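Local atomic coordinates of LPXTG-motif cell wall anchor domain protein (Mobiluncus mulieris, PDB entry 5U5O), a protein that probably serves in cell adhesion as part of a giant surface adhesin, this piece carrying two Ig-like domains with intramolecular covalent cross-links. Residues Thr178-Ala183 and Pro190-Lys195; Ile230-Gln235 and Leu243-Lys248. All blocks are in the same frame, centred on the assembly; numbering follows the deposited sequence. Where two conformers were deposited one is given.

Contact 1: Thr178-Ala183 and Pro190-Lys195; sequences TGWEDA and PEASYK
W180 and A192 mark the closest backbone approach of two segments that stay well apart, with their CA atoms 10.7 Å from each other. T178 ends a long strand, G179-A183 turns away as an irregular loop, and 190-195 passes from a 3-10 turn into strand 193-200. The indole bridges the gap. With its CG anti to the backbone N (chi1 -166°), W180 sends the six-membered ring toward the residues leading into the strand, where CH2 meets the methyl CB of A192 at 3.9 Å. Its neighbour CZ3 lies 3.3 Å from the phenol oxygen OH of Y194. Both partners come at the indole obliquely, and the two aromatic side chains also cross at a slant. The contact is thus small, 83 Å² in all, and rests on van der Waals touch. The far end of the indole has the carboxylate oxygen OD1 of D182 at its edge, in the ring plane. The loop itself is braced by a nearly straight hydrogen bond (165°) from A183 N to E181 OE2, 2.9 Å long and received on the anti side of the carboxylate. The Y194 ring makes a cation-pi contact with K175, and its side chain also packs on A237 and N288. At one end of the Ig-like domain, the loop between strands 150-178 and 193-200 thus packs its tryptophan against the start of the next strand and A241 of helix 234-241.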
ATOM      1  N   THR A 178     -20.278 -18.961 -30.234  1.00 11.30           N
ATOM      2  CA  THR A 178     -21.219 -20.004 -30.664  1.00 12.21           C
ATOM      3  C   THR A 178     -22.105 -19.413 -31.734  1.00 13.19           C
ATOM      4  O   THR A 178     -22.298 -18.209 -31.815  1.00 13.64           O
ATOM      5  CB  THR A 178     -22.083 -20.528 -29.489  1.00 13.74           C
ATOM      6  OG1 THR A 178     -22.868 -19.463 -28.947  1.00 15.23           O
ATOM      7  CG2 THR A 178     -21.227 -21.142 -28.420  1.00 14.32           C
ATOM      8  N   GLY A 179     -22.704 -20.299 -32.549  1.00 13.46           N
ATOM      9  CA  GLY A 179     -23.703 -19.864 -33.508  1.00 12.23           C
ATOM     10  C   GLY A 179     -23.221 -19.278 -34.823  1.00 12.95           C
ATOM     11  O   GLY A 179     -24.028 -18.738 -35.572  1.00 15.01           O
ATOM     12  N   TRP A 180     -21.927 -19.379 -35.112  1.00 13.24           N
ATOM     13  CA  TRP A 180     -21.360 -18.859 -36.371  1.00 13.49           C
ATOM     14  C   TRP A 180     -22.061 -19.479 -37.580  1.00 14.17           C
ATOM     15  O   TRP A 180     -22.380 -20.683 -37.562  1.00 15.84           O
ATOM     16  CB  TRP A 180     -19.862 -19.166 -36.456  1.00 14.57           C
ATOM     17  CG  TRP A 180     -19.160 -18.413 -37.522  1.00 13.70           C
ATOM     18  CD1 TRP A 180     -18.905 -18.813 -38.789  1.00 15.51           C
ATOM     19  CD2 TRP A 180     -18.568 -17.117 -37.388  1.00 13.60           C
ATOM     20  NE1 TRP A 180     -18.235 -17.843 -39.479  1.00 16.52           N
ATOM     21  CE2 TRP A 180     -18.007 -16.791 -38.634  1.00 14.96           C
ATOM     22  CE3 TRP A 180     -18.481 -16.181 -36.342  1.00 13.79           C
ATOM     23  CZ2 TRP A 180     -17.348 -15.575 -38.860  1.00 15.08           C
ATOM     24  CZ3 TRP A 180     -17.831 -14.975 -36.563  1.00 13.77           C
ATOM     25  CH2 TRP A 180     -17.270 -14.685 -37.809  1.00 15.27           C
ATOM     26  N   GLU A 181     -22.332 -18.714 -38.629  1.00 14.51           N
ATOM     27  CA  GLU A 181     -22.935 -19.265 -39.861  1.00 13.50           C
ATOM     28  C   GLU A 181     -22.168 -18.695 -41.064  1.00 14.26           C
ATOM     29  O   GLU A 181     -22.186 -17.479 -41.298  1.00 16.14           O
ATOM     30  CB  GLU A 181     -24.416 -18.900 -39.958  1.00 13.68           C
ATOM     31  CG  GLU A 181     -25.115 -19.315 -41.255  1.00 14.30           C
ATOM     32  CD  GLU A 181     -24.786 -20.725 -41.716  1.00 14.81           C
ATOM     33  OE1 GLU A 181     -25.036 -21.675 -40.936  1.00 17.79           O
ATOM     34  OE2 GLU A 181     -24.285 -20.867 -42.864  1.00 16.36           O
ATOM     35  N   ASP A 182     -21.492 -19.568 -41.808  1.00 14.16           N
ATOM     36  CA  ASP A 182     -20.702 -19.149 -42.985  1.00 14.41           C
ATOM     37  C   ASP A 182     -21.547 -18.409 -44.025  1.00 14.80           C
ATOM     38  O   ASP A 182     -21.029 -17.580 -44.739  1.00 17.64           O
ATOM     39  CB  ASP A 182     -20.081 -20.359 -43.695  1.00 15.16           C
ATOM     40  CG  ASP A 182     -19.109 -21.118 -42.845  1.00 16.92           C
ATOM     41  OD1 ASP A 182     -18.600 -20.586 -41.851  1.00 21.22           O
ATOM     42  OD2 ASP A 182     -18.813 -22.280 -43.186  1.00 20.17           O
ATOM     43  N   ALA A 183     -22.838 -18.721 -44.153  1.00 15.33           N
ATOM     44  CA  ALA A 183     -23.669 -18.029 -45.150  1.00 15.56           C
ATOM     45  C   ALA A 183     -23.740 -16.537 -44.931  1.00 16.21           C
ATOM     46  O   ALA A 183     -23.879 -15.791 -45.882  1.00 19.10           O
ATOM     47  CB  ALA A 183     -25.078 -18.603 -45.195  1.00 15.07           C
ATOM     48  N   PRO A 190     -11.865 -18.003 -37.832  1.00 15.61           N
ATOM     49  CA  PRO A 190     -10.654 -17.886 -37.001  1.00 16.23           C
ATOM     50  C   PRO A 190      -9.945 -16.535 -37.148  1.00 16.75           C
ATOM     51  O   PRO A 190      -9.014 -16.251 -36.401  1.00 18.50           O
ATOM     52  CB  PRO A 190      -9.728 -18.998 -37.502  1.00 19.13           C
ATOM     53  CG  PRO A 190     -10.531 -19.814 -38.437  1.00 20.92           C
ATOM     54  CD  PRO A 190     -11.747 -19.056 -38.861  1.00 15.21           C
ATOM     55  N   GLU A 191     -10.384 -15.716 -38.100  1.00 15.27           N
ATOM     56  CA  GLU A 191      -9.830 -14.369 -38.278  1.00 15.12           C
ATOM     57  C   GLU A 191     -10.682 -13.282 -37.652  1.00 15.27           C
ATOM     58  O   GLU A 191     -10.247 -12.129 -37.566  1.00 17.12           O
ATOM     59  CB  GLU A 191      -9.626 -14.080 -39.764  1.00 16.80           C
ATOM     60  CG  GLU A 191      -8.565 -14.953 -40.414  1.00 22.98           C
ATOM     61  CD  GLU A 191      -7.209 -14.849 -39.738  1.00 28.09           C
ATOM     62  OE1 GLU A 191      -6.849 -13.749 -39.246  1.00 32.43           O
ATOM     63  OE2 GLU A 191      -6.494 -15.872 -39.693  1.00 35.45           O
ATOM     64  N   ALA A 192     -11.859 -13.621 -37.152  1.00 14.51           N
ATOM     65  CA  ALA A 192     -12.700 -12.631 -36.519  1.00 13.84           C
ATOM     66  C   ALA A 192     -11.957 -12.070 -35.304  1.00 14.49           C
ATOM     67  O   ALA A 192     -11.304 -12.808 -34.563  1.00 16.14           O
ATOM     68  CB  ALA A 192     -14.026 -13.238 -36.092  1.00 12.79           C
ATOM     69  N   SER A 193     -12.053 -10.754 -35.139  1.00 14.98           N
ATOM     70  CA  SER A 193     -11.338 -10.033 -34.108  1.00 15.25           C
ATOM     71  C   SER A 193     -12.302  -9.209 -33.276  1.00 14.28           C
ATOM     72  O   SER A 193     -13.027  -8.386 -33.817  1.00 15.63           O
ATOM     73  CB  SER A 193     -10.333  -9.118 -34.786  1.00 17.67           C
ATOM     74  OG  SER A 193      -9.682  -8.264 -33.877  1.00 22.71           O
ATOM     75  N   TYR A 194     -12.348  -9.484 -31.978  1.00 12.71           N
ATOM     76  CA  TYR A 194     -13.350  -8.925 -31.092  1.00 11.89           C
ATOM     77  C   TYR A 194     -12.696  -7.889 -30.181  1.00 11.74           C
ATOM     78  O   TYR A 194     -11.752  -8.198 -29.454  1.00 13.64           O
ATOM     79  CB  TYR A 194     -14.008 -10.059 -30.292  1.00 11.92           C
ATOM     80  CG  TYR A 194     -14.632 -11.158 -31.186  1.00 12.57           C
ATOM     81  CD1 TYR A 194     -15.864 -10.949 -31.797  1.00 12.83           C
ATOM     82  CD2 TYR A 194     -13.919 -12.303 -31.509  1.00 12.48           C
ATOM     83  CE1 TYR A 194     -16.430 -11.923 -32.617  1.00 13.14           C
ATOM     84  CE2 TYR A 194     -14.505 -13.311 -32.317  1.00 12.46           C
ATOM     85  CZ  TYR A 194     -15.727 -13.057 -32.900  1.00 12.93           C
ATOM     86  OH  TYR A 194     -16.364 -14.000 -33.726  1.00 14.35           O
ATOM     87  N   LYS A 195     -13.229  -6.679 -30.239  1.00 11.41           N
ATOM     88  CA  LYS A 195     -12.604  -5.542 -29.567  1.00 11.90           C
ATOM     89  C   LYS A 195     -13.193  -5.325 -28.193  1.00 12.16           C
ATOM     90  O   LYS A 195     -14.418  -5.261 -28.043  1.00 13.32           O
ATOM     91  CB  LYS A 195     -12.787  -4.280 -30.382  1.00 13.26           C
ATOM     92  CG  LYS A 195     -12.140  -3.064 -29.756  1.00 16.90           C
ATOM     93  CD  LYS A 195     -12.466  -1.814 -30.544  1.00 18.94           C
ATOM     94  CE  LYS A 195     -12.066  -0.548 -29.800  1.00 20.54           C
ATOM     95  NZ  LYS A 195     -12.253   0.652 -30.663  1.00 24.49           N
TER

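Contact 2: Ile230-Gln235 and Leu243-Lys248; sequences ISEDVQ and LKDTVK
E232 and V247 make the tightest approach between these segments: the carboxylate oxygen OE1 of E232 sits against both methyls of the valine, 3.4 Å from its CG2 and 3.5 Å from its CG1. An extended side chain, with CG anti to the backbone N (chi1 -167°), carries the acid across the gap. Its other oxygen, OE2, comes 4.0 Å from OD2 of D245, which reaches in from across the gap with its carboxylate plane turned 77° from that of E232. Next to this acidic pair V234 completes the packing. Its CG2 lies 4.1 Å from CG2 of V247, the two valines lying side by side and running in opposite senses, and its CG1 rests 4.0 Å from the carbonyl O of D245. The segments belong to the two facing sheets of an Ig-like β-sandwich, strand 226-232 in one and strand 244-251 in the other, joined by helix 234-241. N288 is near both acids, and E232 touches K175; a lysine and an asparagine beside buried acids are consistent with an isopeptide cross-link site as in CnaB-type domains. N262, next to G263, which pairs with E232 through the backbone, bonds D245 O through its ND2 and V247 N through its OD1. The packing gives way quickly beyond these four residues. K244 and T246, alternating with D245 and V247 along the strand, direct their CB atoms away from the other segment and are exposed to solvent. Partly exposed D233 stands at the helix N-cap and bonds through OD1 to the backbone N of G236, while Q235 lies exposed on the first turn.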
ATOM      1  N   ILE A 230     -15.997  -4.215 -18.398  1.00 10.88           N
ATOM      2  CA  ILE A 230     -15.577  -4.826 -19.643  1.00 11.25           C
ATOM      3  C   ILE A 230     -16.620  -4.412 -20.673  1.00 11.05           C
ATOM      4  O   ILE A 230     -17.825  -4.653 -20.465  1.00 13.82           O
ATOM      5  CB  ILE A 230     -15.566  -6.375 -19.505  1.00 11.81           C
ATOM      6  CG1 ILE A 230     -14.640  -6.814 -18.383  1.00 11.88           C
ATOM      7  CG2 ILE A 230     -15.122  -7.022 -20.806  1.00 11.87           C
ATOM      8  CD1 ILE A 230     -14.858  -8.238 -17.930  1.00 11.83           C
ATOM      9  N   SER A 231     -16.178  -3.877 -21.802  0.80 11.28           N
ATOM     10  CA  SER A 231     -17.053  -3.382 -22.855  0.80 11.17           C
ATOM     11  C   SER A 231     -16.593  -3.963 -24.166  0.80 11.35           C
ATOM     12  O   SER A 231     -15.445  -3.744 -24.573  0.80 12.81           O
ATOM     13  CB  SER A 231     -16.953  -1.853 -22.963  0.80 11.43           C
ATOM     14  OG  SER A 231     -17.252  -1.212 -21.738  0.80 13.69           O
ATOM     15  N   GLU A 232     -17.469  -4.706 -24.838  1.00 11.24           N
ATOM     16  CA  GLU A 232     -17.173  -5.214 -26.169  1.00 11.50           C
ATOM     17  C   GLU A 232     -17.741  -4.288 -27.229  1.00 12.26           C
ATOM     18  O   GLU A 232     -18.821  -3.744 -27.065  1.00 13.29           O
ATOM     19  CB  GLU A 232     -17.793  -6.610 -26.362  1.00 11.35           C
ATOM     20  CG  GLU A 232     -17.264  -7.304 -27.600  1.00 12.48           C
ATOM     21  CD  GLU A 232     -17.762  -8.721 -27.764  1.00 13.94           C
ATOM     22  OE1 GLU A 232     -18.267  -9.323 -26.787  1.00 15.68           O
ATOM     23  OE2 GLU A 232     -17.594  -9.207 -28.894  1.00 16.77           O
ATOM     24  N   ASP A 233     -17.040  -4.156 -28.349  1.00 12.46           N
ATOM     25  CA  ASP A 233     -17.613  -3.542 -29.530  1.00 12.66           C
ATOM     26  C   ASP A 233     -18.531  -4.546 -30.217  1.00 12.89           C
ATOM     27  O   ASP A 233     -18.119  -5.290 -31.109  1.00 13.75           O
ATOM     28  CB  ASP A 233     -16.491  -3.070 -30.475  1.00 12.63           C
ATOM     29  CG  ASP A 233     -17.003  -2.337 -31.703  1.00 14.55           C
ATOM     30  OD1 ASP A 233     -18.226  -2.288 -31.968  1.00 16.38           O
ATOM     31  OD2 ASP A 233     -16.147  -1.775 -32.418  1.00 20.95           O
ATOM     32  N   VAL A 234     -19.793  -4.521 -29.813  1.00 12.22           N
ATOM     33  CA  VAL A 234     -20.738  -5.535 -30.270  1.00 12.07           C
ATOM     34  C   VAL A 234     -21.043  -5.354 -31.755  1.00 12.78           C
ATOM     35  O   VAL A 234     -21.121  -6.346 -32.497  1.00 13.79           O
ATOM     36  CB  VAL A 234     -22.043  -5.553 -29.435  1.00 12.90           C
ATOM     37  CG1 VAL A 234     -23.005  -6.592 -29.995  1.00 12.80           C
ATOM     38  CG2 VAL A 234     -21.744  -5.855 -27.980  1.00 12.19           C
ATOM     39  N   GLN A 235     -21.180  -4.106 -32.200  1.00 13.33           N
ATOM     40  CA  GLN A 235     -21.493  -3.881 -33.603  1.00 13.82           C
ATOM     41  C   GLN A 235     -20.360  -4.388 -34.487  1.00 13.99           C
ATOM     42  O   GLN A 235     -20.618  -4.942 -35.556  1.00 15.51           O
ATOM     43  CB  GLN A 235     -21.754  -2.398 -33.895  1.00 15.80           C
ATOM     44  CG  GLN A 235     -22.277  -2.120 -35.295  1.00 19.20           C
ATOM     45  CD  GLN A 235     -23.611  -2.790 -35.563  1.00 21.41           C
ATOM     46  OE1 GLN A 235     -24.584  -2.560 -34.842  1.00 26.17           O
ATOM     47  NE2 GLN A 235     -23.666  -3.625 -36.597  1.00 20.40           N
ATOM     48  N   LEU A 243     -24.584 -11.656 -38.039  1.00 15.05           N
ATOM     49  CA  LEU A 243     -25.626 -12.170 -37.149  1.00 14.56           C
ATOM     50  C   LEU A 243     -25.694 -11.341 -35.888  1.00 13.90           C
ATOM     51  O   LEU A 243     -24.704 -10.727 -35.487  1.00 15.27           O
ATOM     52  CB  LEU A 243     -25.333 -13.616 -36.734  1.00 15.48           C
ATOM     53  CG  LEU A 243     -25.423 -14.680 -37.817  1.00 15.52           C
ATOM     54  CD1 LEU A 243     -24.825 -15.970 -37.286  1.00 16.45           C
ATOM     55  CD2 LEU A 243     -26.863 -14.881 -38.271  1.00 16.23           C
ATOM     56  N   LYS A 244     -26.865 -11.361 -35.252  1.00 14.82           N
ATOM     57  CA  LYS A 244     -27.029 -10.761 -33.941  1.00 16.08           C
ATOM     58  C   LYS A 244     -26.110 -11.462 -32.947  1.00 13.56           C
ATOM     59  O   LYS A 244     -25.840 -12.646 -33.068  1.00 14.92           O
ATOM     60  CB  LYS A 244     -28.482 -10.831 -33.469  1.00 18.28           C
ATOM     61  CG  LYS A 244     -29.438  -9.986 -34.294  1.00 23.50           C
ATOM     62  CD  LYS A 244     -30.885 -10.353 -34.005  1.00 28.85           C
ATOM     63  CE  LYS A 244     -31.846  -9.460 -34.774  1.00 36.95           C
ATOM     64  NZ  LYS A 244     -33.117 -10.163 -35.088  1.00 42.47           N
ATOM     65  N   ASP A 245     -25.622 -10.696 -31.971  1.00 13.60           N
ATOM     66  CA  ASP A 245     -24.681 -11.196 -30.975  1.00 12.86           C
ATOM     67  C   ASP A 245     -25.204 -10.902 -29.590  1.00 13.82           C
ATOM     68  O   ASP A 245     -25.316  -9.731 -29.195  1.00 16.47           O
ATOM     69  CB  ASP A 245     -23.322 -10.518 -31.156  1.00 13.14           C
ATOM     70  CG  ASP A 245     -22.216 -11.156 -30.341  1.00 12.78           C
ATOM     71  OD1 ASP A 245     -22.409 -12.164 -29.637  1.00 13.95           O
ATOM     72  OD2 ASP A 245     -21.103 -10.541 -30.393  1.00 14.43           O
ATOM     73  N   THR A 246     -25.505 -11.967 -28.853  1.00 12.68           N
ATOM     74  CA  THR A 246     -25.831 -11.867 -27.440  1.00 12.12           C
ATOM     75  C   THR A 246     -24.575 -12.231 -26.677  1.00 11.87           C
ATOM     76  O   THR A 246     -24.084 -13.345 -26.786  1.00 12.84           O
ATOM     77  CB  THR A 246     -26.983 -12.797 -27.067  1.00 13.63           C
ATOM     78  OG1 THR A 246     -28.129 -12.443 -27.844  1.00 17.01           O
ATOM     79  CG2 THR A 246     -27.353 -12.654 -25.600  1.00 14.63           C
ATOM     80  N   VAL A 247     -24.009 -11.265 -25.957  1.00 11.95           N
ATOM     81  CA  VAL A 247     -22.779 -11.525 -25.252  1.00 11.48           C
ATOM     82  C   VAL A 247     -23.127 -12.059 -23.871  1.00 12.15           C
ATOM     83  O   VAL A 247     -23.811 -11.393 -23.089  1.00 13.99           O
ATOM     84  CB  VAL A 247     -21.874 -10.289 -25.199  1.00 11.48           C
ATOM     85  CG1 VAL A 247     -20.550 -10.641 -24.540  1.00 11.31           C
ATOM     86  CG2 VAL A 247     -21.620  -9.753 -26.607  1.00 11.89           C
ATOM     87  N   LYS A 248     -22.620 -13.245 -23.571  1.00 11.72           N
ATOM     88  CA  LYS A 248     -22.867 -13.874 -22.304  1.00 11.36           C
ATOM     89  C   LYS A 248     -21.581 -13.932 -21.493  1.00 11.83           C
ATOM     90  O   LYS A 248     -20.626 -14.594 -21.874  1.00 12.96           O
ATOM     91  CB  LYS A 248     -23.457 -15.280 -22.531  1.00 12.51           C
ATOM     92  CG  LYS A 248     -24.671 -15.301 -23.471  1.00 14.09           C
ATOM     93  CD  LYS A 248     -25.248 -16.706 -23.665  1.00 16.40           C
ATOM     94  CE  LYS A 248     -26.468 -16.709 -24.580  1.00 17.24           C
ATOM     95  NZ  LYS A 248     -27.027 -18.069 -24.782  1.00 19.47           N
TER

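Overall arrangement
Contacts 1 and 2 follow one another along the chain, and their centres lie about 12 Å apart in the same Ig-like domain. Strands 193-200 and 226-232 are sheet neighbours, so a probable hydrogen bond from D233 N to K195 O, 2.9 Å long, joins the two contacts directly; the C200-C228 disulfide ties the same pair of strands further along. A second link is packing of G179 O against CD1 of L243, 3.4 Å away. Y194 spans both sites: CD1 of its ring lies 3.8 Å from E232 OE2, near K175 and N288. Contact 1 thus borders the probable isopeptide site, and the two acids of contact 2 probably belong to its surroundings.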